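Local coordinates for protein AtxE2 (Asticcacaulis excentricus, PDB 5TXE) that hydrolyses the isopeptide bond of the lasso peptides astexin-2 and astexin-3, opening their threaded loop structure and converting them to linear peptides, at residues G536-H541 with V592-R597; D101-G106 with R152-S157; G442-G447 with N452-L457; R320-A325 with P341-H346; T557-V560 with I566-A569. The protein carries 1 engineered substitution. All coordinates share one frame; numbering follows the deposited sequence.

Interaction 1 (G536-H541 with V592-R597)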
# COMPACT_ATOMS: atom_id res chain seq x y z
N GLY A 536 -4.96 17.95 12.07
CA GLY A 536 -3.83 18.49 12.80
C GLY A 536 -3.67 19.97 12.68
O GLY A 536 -3.25 20.65 13.65
N LEU A 537 -3.97 20.50 11.50
CA LEU A 537 -3.72 21.94 11.27
C LEU A 537 -4.82 22.75 11.93
O LEU A 537 -4.67 23.90 12.20
CB LEU A 537 -3.67 22.26 9.79
CG LEU A 537 -2.56 21.64 9.00
CD1 LEU A 537 -2.53 22.18 7.58
CD2 LEU A 537 -1.22 21.85 9.64
N ILE A 538 -5.95 22.13 12.17
CA ILE A 538 -7.06 22.84 12.79
C ILE A 538 -7.03 22.70 14.29
O ILE A 538 -7.40 23.62 14.98
CB ILE A 538 -8.39 22.31 12.26
CG1 ILE A 538 -8.59 22.83 10.82
CG2 ILE A 538 -9.59 22.72 13.12
CD1 ILE A 538 -9.57 21.99 10.07
N ASN A 539 -6.64 21.55 14.80
CA ASN A 539 -6.76 21.26 16.22
C ASN A 539 -5.43 21.31 16.99
O ASN A 539 -5.34 20.82 18.11
CB ASN A 539 -7.46 19.91 16.37
CG ASN A 539 -8.87 19.91 15.82
OD1 ASN A 539 -9.75 20.44 16.44
ND2 ASN A 539 -9.07 19.36 14.64
N SER A 540 -4.39 21.88 16.38
CA SER A 540 -3.16 22.18 17.05
C SER A 540 -2.46 23.32 16.34
O SER A 540 -2.79 23.67 15.22
CB SER A 540 -2.28 20.96 17.07
OG SER A 540 -1.35 20.95 16.01
N HIS A 541 -1.50 23.91 17.00
CA HIS A 541 -0.57 24.86 16.39
C HIS A 541 0.82 24.34 16.51
O HIS A 541 1.79 25.07 16.61
CB HIS A 541 -0.70 26.22 17.10
CG HIS A 541 -2.00 26.90 16.84
ND1 HIS A 541 -3.14 26.65 17.58
CD2 HIS A 541 -2.34 27.86 15.95
CE1 HIS A 541 -4.13 27.40 17.14
NE2 HIS A 541 -3.68 28.14 16.14
N VAL A 592 -13.28 24.83 4.76
CA VAL A 592 -14.21 25.92 4.48
C VAL A 592 -14.64 26.58 5.83
O VAL A 592 -14.52 27.78 5.99
CB VAL A 592 -15.47 25.41 3.71
CG1 VAL A 592 -16.52 26.53 3.48
CG2 VAL A 592 -15.04 24.86 2.37
N VAL A 593 -15.09 25.77 6.78
CA VAL A 593 -15.45 26.27 8.12
C VAL A 593 -14.29 27.00 8.80
O VAL A 593 -14.48 28.10 9.31
CB VAL A 593 -15.95 25.12 9.00
CG1 VAL A 593 -16.14 25.53 10.46
CG2 VAL A 593 -17.23 24.54 8.41
N ASN A 594 -13.07 26.45 8.73
CA ASN A 594 -11.95 26.96 9.51
C ASN A 594 -10.92 27.74 8.73
O ASN A 594 -9.89 28.10 9.28
CB ASN A 594 -11.25 25.77 10.16
CG ASN A 594 -12.15 25.08 11.18
OD1 ASN A 594 -12.45 25.68 12.20
ND2 ASN A 594 -12.60 23.84 10.89
N ALA A 595 -11.22 28.10 7.49
CA ALA A 595 -10.24 28.81 6.67
C ALA A 595 -9.58 30.00 7.34
O ALA A 595 -8.37 30.22 7.22
CB ALA A 595 -10.87 29.32 5.38
N SER A 596 -10.36 30.82 8.01
CA SER A 596 -9.82 32.08 8.54
C SER A 596 -8.86 31.87 9.72
O SER A 596 -8.11 32.76 10.04
CB SER A 596 -10.97 33.05 8.86
OG SER A 596 -11.83 32.38 9.80
N ARG A 597 -8.81 30.69 10.32
CA ARG A 597 -7.78 30.45 11.38
C ARG A 597 -6.70 29.44 11.00
O ARG A 597 -6.02 28.89 11.82
CB ARG A 597 -8.45 29.98 12.67
CG ARG A 597 -9.18 28.66 12.62
CD ARG A 597 -10.03 28.65 13.87
NE ARG A 597 -10.87 27.49 14.09
CZ ARG A 597 -10.49 26.41 14.75
NH1 ARG A 597 -9.23 26.30 15.12
NH2 ARG A 597 -11.33 25.41 14.97
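Ile-538 and Asn-594 mark the closest approach of the two backbones, with their CA atoms 7.2 Å apart. The contact is carried by Ile-538, which is wedged against Asn-594 and Arg-597. Its CD1 lies 3.6 Å from Asn-594 ND2, and its CG1 lies 4.0 Å from Asn-594 CB. The isoleucine thus touches the stem of the asparagine as well as its amide, and the two side chains cross at about a right angle. The amide nitrogen is not left to this apolar neighbour, because ND2 also donates to Ala-587 O and Ser-590 O. Ile-538 CG2, anti to the backbone N (CG1 chi1 -74°), is the branch that meets Arg-597 NH2, at 3.7 Å. The arginine runs straight from CG to NE and crosses the isoleucine nearly perpendicularly. Its NH1 donates a weak hydrogen bond to Ile-538 O, 3.2 Å long and bent to 132° at the hydrogen. With an alanine here, the amide of Asn-594 and the guanidinium of Arg-597 would probably lose their shared apolar support, and a gap would open between the helices. Ile-538 also touches Leu-598. Ala-595 packs on helix 615-623, while Asn-539 and Ser-540 touch helix 494-512. The contact therefore joins the C-terminal part of helix 528-539 to helix 591-594, just before strand 602-607.

Interaction 2 (D101-G106 with R152-S157); sequences DVDVGG and RVWRAS
Val-102 stands over the end of strand 150-157 and meets it at Ala-156 and Ser-157. Its CB is 3.5 Å from Ser-157 O, and its CG1 is almost as near the same oxygen, at 3.6 Å. The other methyl, CG2, lies 4.1 Å from Ala-156 CB. That methyl sits between the backbone N and the carbonyl carbon (CG1 chi1 -57°), which places it on the alanine side of the contact. Ala-156 CB also lies 3.8 Å from Val-102 O, so the small side chain fits against both the backbone and the methyl of the valine. Asp-103 points the same way and approaches Trp-154. Its OD2 comes 3.8 Å from Trp-154 CE3. The carboxylate and ring planes are only 22° apart, although the side chains cross at about a right angle. The acid is held by other partners: OD2 makes a salt bridge with Arg-145 and a hydrogen bond with Tyr-143 OH. Arg-145 also forms a cation-pi contact with Trp-154, so one arginine serves both the acid and the indole. Val-102 and Asp-103 can both face strand 150-157 because they form a classic beta bulge opposite Met-88. No hydrogen bond links the two strands, whose axes pass 6.6 Å apart. They belong to different antiparallel sheets packed through side chains, as between successive blades of the beta-propeller in prolyl oligopeptidase relatives.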
# COMPACT_ATOMS: atom_id res chain seq x y z
N ASP A 101 16.15 -12.27 -17.67
CA ASP A 101 14.90 -11.62 -18.06
C ASP A 101 14.23 -12.48 -19.10
O ASP A 101 14.79 -12.69 -20.16
CB ASP A 101 15.20 -10.24 -18.64
CG ASP A 101 15.74 -9.26 -17.57
OD1 ASP A 101 15.43 -9.43 -16.37
OD2 ASP A 101 16.46 -8.29 -17.92
N VAL A 102 13.04 -12.98 -18.83
CA VAL A 102 12.36 -13.79 -19.82
C VAL A 102 11.28 -13.04 -20.60
O VAL A 102 10.66 -13.61 -21.52
CB VAL A 102 11.73 -15.06 -19.19
CG1 VAL A 102 12.78 -15.87 -18.48
CG2 VAL A 102 10.61 -14.74 -18.20
N ASP A 103 10.98 -11.81 -20.19
CA ASP A 103 10.12 -10.89 -20.94
C ASP A 103 10.46 -9.50 -20.44
O ASP A 103 10.90 -9.35 -19.30
CB ASP A 103 8.62 -11.14 -20.69
CG ASP A 103 7.71 -10.26 -21.58
OD1 ASP A 103 8.19 -9.82 -22.65
OD2 ASP A 103 6.51 -10.02 -21.23
N VAL A 104 10.36 -8.51 -21.32
CA VAL A 104 10.56 -7.14 -20.97
C VAL A 104 9.43 -6.40 -21.64
O VAL A 104 9.10 -6.67 -22.80
CB VAL A 104 11.88 -6.57 -21.48
CG1 VAL A 104 11.99 -5.06 -21.17
CG2 VAL A 104 13.06 -7.29 -20.83
N GLY A 105 8.77 -5.51 -20.92
CA GLY A 105 7.70 -4.68 -21.52
C GLY A 105 6.35 -4.76 -20.82
O GLY A 105 6.14 -5.49 -19.85
N GLY A 106 5.43 -3.95 -21.32
CA GLY A 106 4.12 -3.84 -20.78
C GLY A 106 3.88 -2.47 -20.14
O GLY A 106 4.83 -1.76 -19.79
N ARG A 152 -3.80 -8.89 -21.55
CA ARG A 152 -3.76 -10.18 -22.24
C ARG A 152 -2.99 -11.19 -21.38
O ARG A 152 -2.27 -10.80 -20.45
CB ARG A 152 -2.98 -10.01 -23.53
CG ARG A 152 -3.61 -9.03 -24.51
CD ARG A 152 -2.78 -8.91 -25.81
NE ARG A 152 -3.37 -7.93 -26.69
CZ ARG A 152 -3.31 -6.61 -26.52
NH1 ARG A 152 -2.67 -6.05 -25.50
NH2 ARG A 152 -3.94 -5.85 -27.36
N VAL A 153 -3.08 -12.46 -21.74
CA VAL A 153 -2.18 -13.46 -21.17
C VAL A 153 -0.98 -13.62 -22.11
O VAL A 153 -1.15 -13.82 -23.32
CB VAL A 153 -2.86 -14.82 -21.00
CG1 VAL A 153 -1.85 -15.80 -20.45
CG2 VAL A 153 -4.05 -14.70 -20.07
N TRP A 154 0.20 -13.56 -21.53
CA TRP A 154 1.39 -13.79 -22.24
C TRP A 154 1.99 -15.11 -21.76
O TRP A 154 1.77 -15.53 -20.64
CB TRP A 154 2.42 -12.65 -22.04
CG TRP A 154 2.11 -11.38 -22.84
CD1 TRP A 154 0.96 -10.68 -22.80
CD2 TRP A 154 2.96 -10.70 -23.76
NE1 TRP A 154 1.03 -9.61 -23.66
CE2 TRP A 154 2.26 -9.59 -24.24
CE3 TRP A 154 4.27 -10.93 -24.21
CZ2 TRP A 154 2.81 -8.68 -25.15
CZ3 TRP A 154 4.81 -10.05 -25.16
CH2 TRP A 154 4.07 -8.95 -25.62
N ARG A 155 2.77 -15.71 -22.65
CA ARG A 155 3.50 -16.94 -22.40
C ARG A 155 4.95 -16.73 -22.67
O ARG A 155 5.31 -16.25 -23.72
CB ARG A 155 2.97 -18.00 -23.33
CG ARG A 155 3.71 -19.32 -23.25
CD ARG A 155 3.01 -20.26 -24.19
NE ARG A 155 3.66 -21.55 -24.21
CZ ARG A 155 4.57 -21.89 -25.10
NH1 ARG A 155 4.94 -21.03 -26.05
NH2 ARG A 155 5.13 -23.10 -25.03
N ALA A 156 5.80 -17.06 -21.73
CA ALA A 156 7.23 -16.84 -21.87
C ALA A 156 8.01 -18.16 -21.70
O ALA A 156 7.70 -18.96 -20.83
CB ALA A 156 7.72 -15.85 -20.84
N SER A 157 9.09 -18.33 -22.48
CA SER A 157 10.02 -19.45 -22.28
C SER A 157 10.97 -19.13 -21.16
O SER A 157 11.49 -18.03 -21.07
CB SER A 157 10.78 -19.75 -23.57
OG SER A 157 11.76 -20.74 -23.38

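Interaction 3 (G442-G447 with N452-L457); sequences GFLRGG and NPILPL
Ile-454 has CG1 beside its backbone N (chi1 -75°), which turns CG2 to Leu-444 CB at 3.9 Å and lets CD1 extend to Gly-447 N. Leu-455, with CG also beside the backbone N (chi1 -56°), sets CG 3.7 Å from Leu-444 O. Its CD1 goes on to Phe-443 CE1, at 4.1 Å. The backbone makes two direct bonds under these apolar contacts. Ile-454 N donates to Arg-445 O at 3.1 Å, nearly straight and almost on the line of the carbonyl bond. Asn-452 N donates to Gly-446 O at 2.9 Å. A water donates to Leu-444 O and Arg-445 O and accepts from Leu-455 N, 2.8 Å away. The first amides of the helix are thus tied to the preceding loop, one directly and one through the water. A second water joins Gly-446 O to Asn-452 ND2. Arg-445 turns away and bonds Leu-46 O. Pro-453 takes the N-cap position of helix 454-459. This helix connects the adjacent parallel strands 431-436 and 463-467 in a beta-alpha-beta crossover of the alpha/beta-hydrolase fold, and the loop before it also carries the catalytically important Tyr-438.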
# COMPACT_ATOMS: atom_id res chain seq x y z
N GLY A 442 8.81 -1.20 6.56
CA GLY A 442 9.64 -1.72 5.48
C GLY A 442 10.63 -0.66 5.10
O GLY A 442 11.09 0.09 5.96
N PHE A 443 10.95 -0.62 3.81
CA PHE A 443 11.96 0.27 3.30
C PHE A 443 11.47 1.72 3.42
O PHE A 443 10.33 2.01 3.14
CB PHE A 443 12.31 -0.11 1.87
CG PHE A 443 13.21 0.84 1.21
CD1 PHE A 443 14.44 1.17 1.77
CD2 PHE A 443 12.80 1.48 -0.00
CE1 PHE A 443 15.28 2.14 1.16
CE2 PHE A 443 13.64 2.43 -0.62
CZ PHE A 443 14.88 2.76 -0.04
N LEU A 444 12.31 2.60 3.91
CA LEU A 444 11.97 4.03 4.01
C LEU A 444 12.04 4.67 2.64
O LEU A 444 13.11 5.06 2.20
CB LEU A 444 12.95 4.70 4.95
CG LEU A 444 12.88 4.17 6.41
CD1 LEU A 444 13.96 4.82 7.24
CD2 LEU A 444 11.55 4.37 7.07
N ARG A 445 10.91 4.69 1.93
CA ARG A 445 10.86 5.16 0.55
C ARG A 445 10.10 6.50 0.57
O ARG A 445 10.75 7.54 0.77
CB ARG A 445 10.23 4.10 -0.33
CG ARG A 445 10.13 4.38 -1.82
CD ARG A 445 9.50 3.30 -2.70
NE ARG A 445 10.30 2.13 -2.91
CZ ARG A 445 11.09 1.94 -3.95
NH1 ARG A 445 11.29 2.89 -4.84
NH2 ARG A 445 11.71 0.81 -4.04
N GLY A 446 8.78 6.48 0.45
CA GLY A 446 8.00 7.74 0.40
C GLY A 446 6.83 7.77 1.35
O GLY A 446 5.93 8.61 1.24
N GLY A 447 6.83 6.86 2.33
CA GLY A 447 5.70 6.74 3.24
C GLY A 447 4.51 6.22 2.48
O GLY A 447 4.67 5.72 1.38
N ASN A 452 6.38 11.17 -0.13
CA ASN A 452 7.20 12.06 0.67
C ASN A 452 8.53 11.42 0.94
O ASN A 452 8.60 10.48 1.72
CB ASN A 452 6.49 12.41 1.96
CG ASN A 452 5.23 13.24 1.71
OD1 ASN A 452 5.32 14.44 1.50
ND2 ASN A 452 4.05 12.58 1.68
N PRO A 453 9.59 11.92 0.31
CA PRO A 453 10.84 11.15 0.15
C PRO A 453 11.78 11.17 1.39
O PRO A 453 12.42 12.20 1.69
CB PRO A 453 11.49 11.83 -1.04
CG PRO A 453 11.06 13.22 -0.92
CD PRO A 453 9.68 13.23 -0.36
N ILE A 454 11.85 10.07 2.10
CA ILE A 454 12.33 10.10 3.46
C ILE A 454 13.83 10.30 3.48
O ILE A 454 14.33 11.22 4.10
CB ILE A 454 11.93 8.79 4.17
CG1 ILE A 454 10.45 8.87 4.47
CG2 ILE A 454 12.72 8.60 5.47
CD1 ILE A 454 9.86 7.54 4.81
N LEU A 455 14.55 9.47 2.74
CA LEU A 455 15.99 9.58 2.77
C LEU A 455 16.46 10.87 2.14
O LEU A 455 17.29 11.54 2.72
CB LEU A 455 16.64 8.31 2.14
CG LEU A 455 16.22 6.95 2.77
CD1 LEU A 455 16.90 5.75 2.08
CD2 LEU A 455 16.57 6.93 4.25
N PRO A 456 15.92 11.26 0.95
CA PRO A 456 16.28 12.56 0.44
C PRO A 456 15.98 13.73 1.37
O PRO A 456 16.75 14.67 1.43
CB PRO A 456 15.48 12.65 -0.84
CG PRO A 456 15.31 11.23 -1.28
CD PRO A 456 15.08 10.51 -0.00
N LEU A 457 14.90 13.67 2.16
CA LEU A 457 14.66 14.74 3.13
C LEU A 457 15.79 14.78 4.20
O LEU A 457 16.28 15.86 4.59
CB LEU A 457 13.32 14.55 3.84
CG LEU A 457 12.10 15.09 3.10
CD1 LEU A 457 10.77 14.59 3.65
CD2 LEU A 457 12.11 16.58 3.11
O HOH W 1 13.51 7.52 1.06
O HOH W 2 3.64 9.72 2.14

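Interaction 4 (R320-A325 with P341-H346); sequences RREGWA and PVRIWH
Glu-322 OE2 and Arg-343 NH1 form a salt bridge across the contact, 2.8 Å long. The bond is bent, 148° at the hydrogen. The oxygen lies near the guanidinium plane, at its edge, and is met nearly along its own C-O direction. The two groups are not coplanar, since carboxylate and guanidinium are turned 52° from each other. This is a single-oxygen bridge. The second oxygen, OE1, has other mates: it accepts from Arg-320 NH1 at 2.9 Å and is hydrogen-bonded to Tyr-332 OH. One carboxylate is thus gripped by two arginines and a tyrosine, which probably favours its ionised form. A bend at chi3 (75°) turns the guanidinium of Arg-343 toward the acid; Arg-343 CD itself lies 3.4 Å from Glu-322 OE2. One face of the Arg-343 guanidinium lies over the imidazole of His-346, with NH2 3.6 Å above the plane of that ring and over its centre. His-346 ND1 in turn is hydrogen-bonded to Glu-328. Replacing the acid by an alanine would probably leave Arg-343 without its mate and freer to turn, while Arg-320 NH1 and Tyr-332 OH would lose a shared partner. Little else touches directly, and the nearest CA atoms, of Glu-322 and His-346, are 8.9 Å apart. The reason is that strand 328-335 runs between strands 315-322 and 342-347, antiparallel to both. Arg-320, Glu-322 and Arg-343 all touch this middle strand, so the network bridges across it on the face of one four-stranded sheet.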
# COMPACT_ATOMS: atom_id res chain seq x y z
N ARG A 320 4.51 -14.39 12.09
CA ARG A 320 3.63 -13.48 12.78
C ARG A 320 4.35 -12.19 13.11
O ARG A 320 5.57 -12.08 12.96
CB ARG A 320 3.10 -14.07 14.06
CG ARG A 320 4.23 -14.16 15.09
CD ARG A 320 3.99 -14.94 16.35
NE ARG A 320 2.90 -14.46 17.14
CZ ARG A 320 3.03 -13.99 18.37
NH1 ARG A 320 4.21 -13.92 18.97
NH2 ARG A 320 1.93 -13.59 18.98
N ARG A 321 3.58 -11.21 13.55
CA ARG A 321 4.14 -9.96 14.05
C ARG A 321 4.21 -10.00 15.55
O ARG A 321 3.37 -10.61 16.17
CB ARG A 321 3.26 -8.80 13.62
CG ARG A 321 3.38 -8.60 12.13
CD ARG A 321 2.08 -8.34 11.44
NE ARG A 321 2.31 -8.23 10.00
CZ ARG A 321 2.06 -7.15 9.25
NH1 ARG A 321 1.52 -6.05 9.78
NH2 ARG A 321 2.32 -7.18 7.95
N GLU A 322 5.24 -9.39 16.11
CA GLU A 322 5.42 -9.39 17.55
C GLU A 322 6.38 -8.26 18.00
O GLU A 322 6.83 -7.48 17.20
CB GLU A 322 5.94 -10.77 18.01
CG GLU A 322 7.27 -11.18 17.42
CD GLU A 322 7.70 -12.57 17.90
OE1 GLU A 322 6.85 -13.48 17.94
OE2 GLU A 322 8.91 -12.75 18.22
N GLY A 323 6.67 -8.21 19.29
CA GLY A 323 7.49 -7.20 19.91
C GLY A 323 6.65 -5.97 20.26
O GLY A 323 5.44 -5.94 20.03
N TRP A 324 7.30 -4.93 20.77
CA TRP A 324 6.61 -3.69 21.13
C TRP A 324 5.80 -3.13 19.91
O TRP A 324 6.34 -2.97 18.80
CB TRP A 324 7.63 -2.66 21.55
CG TRP A 324 7.05 -1.38 22.08
CD1 TRP A 324 6.84 -0.25 21.39
CD2 TRP A 324 6.71 -1.10 23.44
NE1 TRP A 324 6.37 0.74 22.22
CE2 TRP A 324 6.27 0.23 23.48
CE3 TRP A 324 6.73 -1.85 24.62
CZ2 TRP A 324 5.84 0.84 24.66
CZ3 TRP A 324 6.32 -1.25 25.80
CH2 TRP A 324 5.86 0.09 25.81
N ALA A 325 4.51 -2.89 20.12
CA ALA A 325 3.67 -2.35 19.06
C ALA A 325 3.75 -3.20 17.82
O ALA A 325 3.63 -2.69 16.72
CB ALA A 325 4.08 -0.91 18.73
N PRO A 341 5.88 -24.41 19.57
CA PRO A 341 6.64 -23.67 18.56
C PRO A 341 7.90 -23.06 19.10
O PRO A 341 7.93 -22.63 20.22
CB PRO A 341 5.68 -22.60 18.10
CG PRO A 341 4.63 -22.53 19.13
CD PRO A 341 4.57 -23.84 19.84
N VAL A 342 8.96 -23.08 18.30
CA VAL A 342 10.23 -22.46 18.62
C VAL A 342 10.57 -21.37 17.58
O VAL A 342 10.50 -21.60 16.37
CB VAL A 342 11.34 -23.52 18.62
CG1 VAL A 342 12.69 -22.87 18.93
CG2 VAL A 342 11.01 -24.59 19.65
N ARG A 343 10.96 -20.19 18.07
CA ARG A 343 11.32 -19.07 17.21
C ARG A 343 12.65 -19.32 16.58
O ARG A 343 13.58 -19.59 17.27
CB ARG A 343 11.42 -17.78 18.00
CG ARG A 343 11.42 -16.56 17.10
CD ARG A 343 11.12 -15.30 17.89
NE ARG A 343 12.30 -14.93 18.66
CZ ARG A 343 12.33 -13.90 19.48
NH1 ARG A 343 11.26 -13.15 19.65
NH2 ARG A 343 13.43 -13.62 20.14
N ILE A 344 12.75 -19.23 15.27
CA ILE A 344 14.05 -19.39 14.63
C ILE A 344 14.59 -18.13 13.96
O ILE A 344 15.75 -18.09 13.59
CB ILE A 344 14.03 -20.53 13.60
CG1 ILE A 344 12.94 -20.31 12.58
CG2 ILE A 344 13.78 -21.86 14.31
CD1 ILE A 344 13.07 -21.27 11.42
N TRP A 345 13.73 -17.14 13.71
CA TRP A 345 14.16 -15.86 13.10
C TRP A 345 13.22 -14.77 13.55
O TRP A 345 12.02 -15.00 13.72
CB TRP A 345 14.16 -15.98 11.58
CG TRP A 345 14.43 -14.69 10.79
CD1 TRP A 345 15.64 -14.27 10.28
CD2 TRP A 345 13.47 -13.70 10.37
NE1 TRP A 345 15.48 -13.09 9.59
CE2 TRP A 345 14.17 -12.71 9.64
CE3 TRP A 345 12.08 -13.56 10.55
CZ2 TRP A 345 13.54 -11.61 9.09
CZ3 TRP A 345 11.44 -12.46 9.97
CH2 TRP A 345 12.17 -11.50 9.27
N HIS A 346 13.77 -13.58 13.75
CA HIS A 346 12.96 -12.39 13.95
C HIS A 346 13.78 -11.15 13.55
O HIS A 346 14.98 -11.15 13.68
CB HIS A 346 12.51 -12.26 15.40
CG HIS A 346 13.64 -12.06 16.35
ND1 HIS A 346 13.75 -10.97 17.19
CD2 HIS A 346 14.73 -12.82 16.58
CE1 HIS A 346 14.86 -11.06 17.90
NE2 HIS A 346 15.48 -12.18 17.54

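Interaction 5 (T557-V560 with I566-A569); sequences TASV and ISGA
Ser-559 and Ser-567 meet with their hydroxyls on the same side of the contact. In both, OG is anti to the backbone N (chi1 169° in Ser-559 and 171° in Ser-567). Their CB-OG bonds stand at roughly a right angle to each other, and the OG atoms are 3.6 Å apart. Neither hydroxyl is bonded to the other. Ser-567 OG instead lies over the backbone of its neighbour, 3.5 Å from Ser-559 CA. Ser-567 CB is 3.6 Å from Ser-559 O, so the whole side chain of Ser-567 rests on the backbone of Ser-559. Ser-559 behaves differently: its CA-CB bond points away overall, and only CB and OG brush the hydroxyl of Ser-567. Next to this pair, Ala-558 O is 3.8 Å from Ser-567 CA. The CA atoms of Ser-559 and Ser-567 are only 4.7 Å apart, a tight approach that small residues permit. The arrangement is a pair of short helices, 555-560 and 563-570, joined by a brief turn between strands 545-548 and 602-607 of the alpha/beta-hydrolase sheet. Helix 555-560 has a wider pi-type turn at 557-560. Thr-577 holds both sides: its OG1 bonds Ser-567 O, and its carbonyl takes a weak hydrogen bond from Ser-559 OG. Ala-558 O is also bonded by ND2 of Asn-562, which binds Astexin-3 and is important for activity. The bound peptide touches Thr-557 and Ala-558 on one helix and Ile-566 on the other. Ile-566 and Ala-569 pack on Trp-116, a second residue that binds the substrate.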
# COMPACT_ATOMS: atom_id res chain seq x y z
N THR A 557 -16.54 17.12 -0.08
CA THR A 557 -15.80 15.98 -0.60
C THR A 557 -16.51 14.66 -0.28
O THR A 557 -16.65 13.80 -1.15
CB THR A 557 -14.34 15.96 -0.07
OG1 THR A 557 -13.67 17.18 -0.40
CG2 THR A 557 -13.60 14.86 -0.65
N ALA A 558 -16.98 14.50 0.95
CA ALA A 558 -17.48 13.20 1.40
C ALA A 558 -18.92 12.90 0.98
O ALA A 558 -19.32 11.73 0.85
CB ALA A 558 -17.35 13.16 2.90
N SER A 559 -19.73 13.94 0.85
CA SER A 559 -21.14 13.77 0.52
C SER A 559 -21.29 14.13 -0.97
O SER A 559 -21.55 13.26 -1.79
CB SER A 559 -22.02 14.68 1.36
OG SER A 559 -23.34 14.68 0.86
N VAL A 560 -21.02 15.39 -1.32
CA VAL A 560 -21.36 15.86 -2.68
C VAL A 560 -20.54 15.12 -3.78
O VAL A 560 -21.12 14.52 -4.67
CB VAL A 560 -21.25 17.35 -2.80
CG1 VAL A 560 -21.67 17.83 -4.19
CG2 VAL A 560 -22.12 18.07 -1.76
N ILE A 566 -21.92 6.18 -2.54
CA ILE A 566 -20.84 6.15 -1.60
C ILE A 566 -21.11 7.06 -0.40
O ILE A 566 -20.77 6.68 0.72
CB ILE A 566 -19.50 6.46 -2.25
CG1 ILE A 566 -19.08 5.26 -3.12
CG2 ILE A 566 -18.40 6.65 -1.21
CD1 ILE A 566 -17.97 5.60 -4.10
N SER A 567 -21.69 8.24 -0.64
CA SER A 567 -22.05 9.12 0.43
C SER A 567 -22.92 8.41 1.49
O SER A 567 -22.66 8.50 2.70
CB SER A 567 -22.77 10.36 -0.09
OG SER A 567 -23.28 11.10 1.00
N GLY A 568 -23.96 7.75 1.03
CA GLY A 568 -24.86 6.97 1.89
C GLY A 568 -24.14 5.83 2.62
O GLY A 568 -24.35 5.63 3.81
N ALA A 569 -23.26 5.12 1.94
CA ALA A 569 -22.55 3.98 2.54
C ALA A 569 -21.55 4.40 3.60
O ALA A 569 -21.24 3.62 4.49
CB ALA A 569 -21.84 3.14 1.47

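Overall arrangement
Interactions 2 and 4 belong to the antiparallel sheets of the propeller part, and interactions 1, 3 and 5 to the hydrolase part. Interaction 4 is the surface contact and the most polar, held by charge within one sheet. Interaction 2 is partly buried and joins two sheets without a hydrogen bond. Interactions 1, 3 and 5 are buried. Interaction 3 lies nearest the centre of the chain and relies on backbone bonds and water. Interaction 1 combines apolar packing with one weak bond, and interaction 5 is close packing of small residues beside the bound peptide. Interaction 5 is nested in the chain loop closed by interaction 1, yet their centres are 22 Å apart. No two contacts touch.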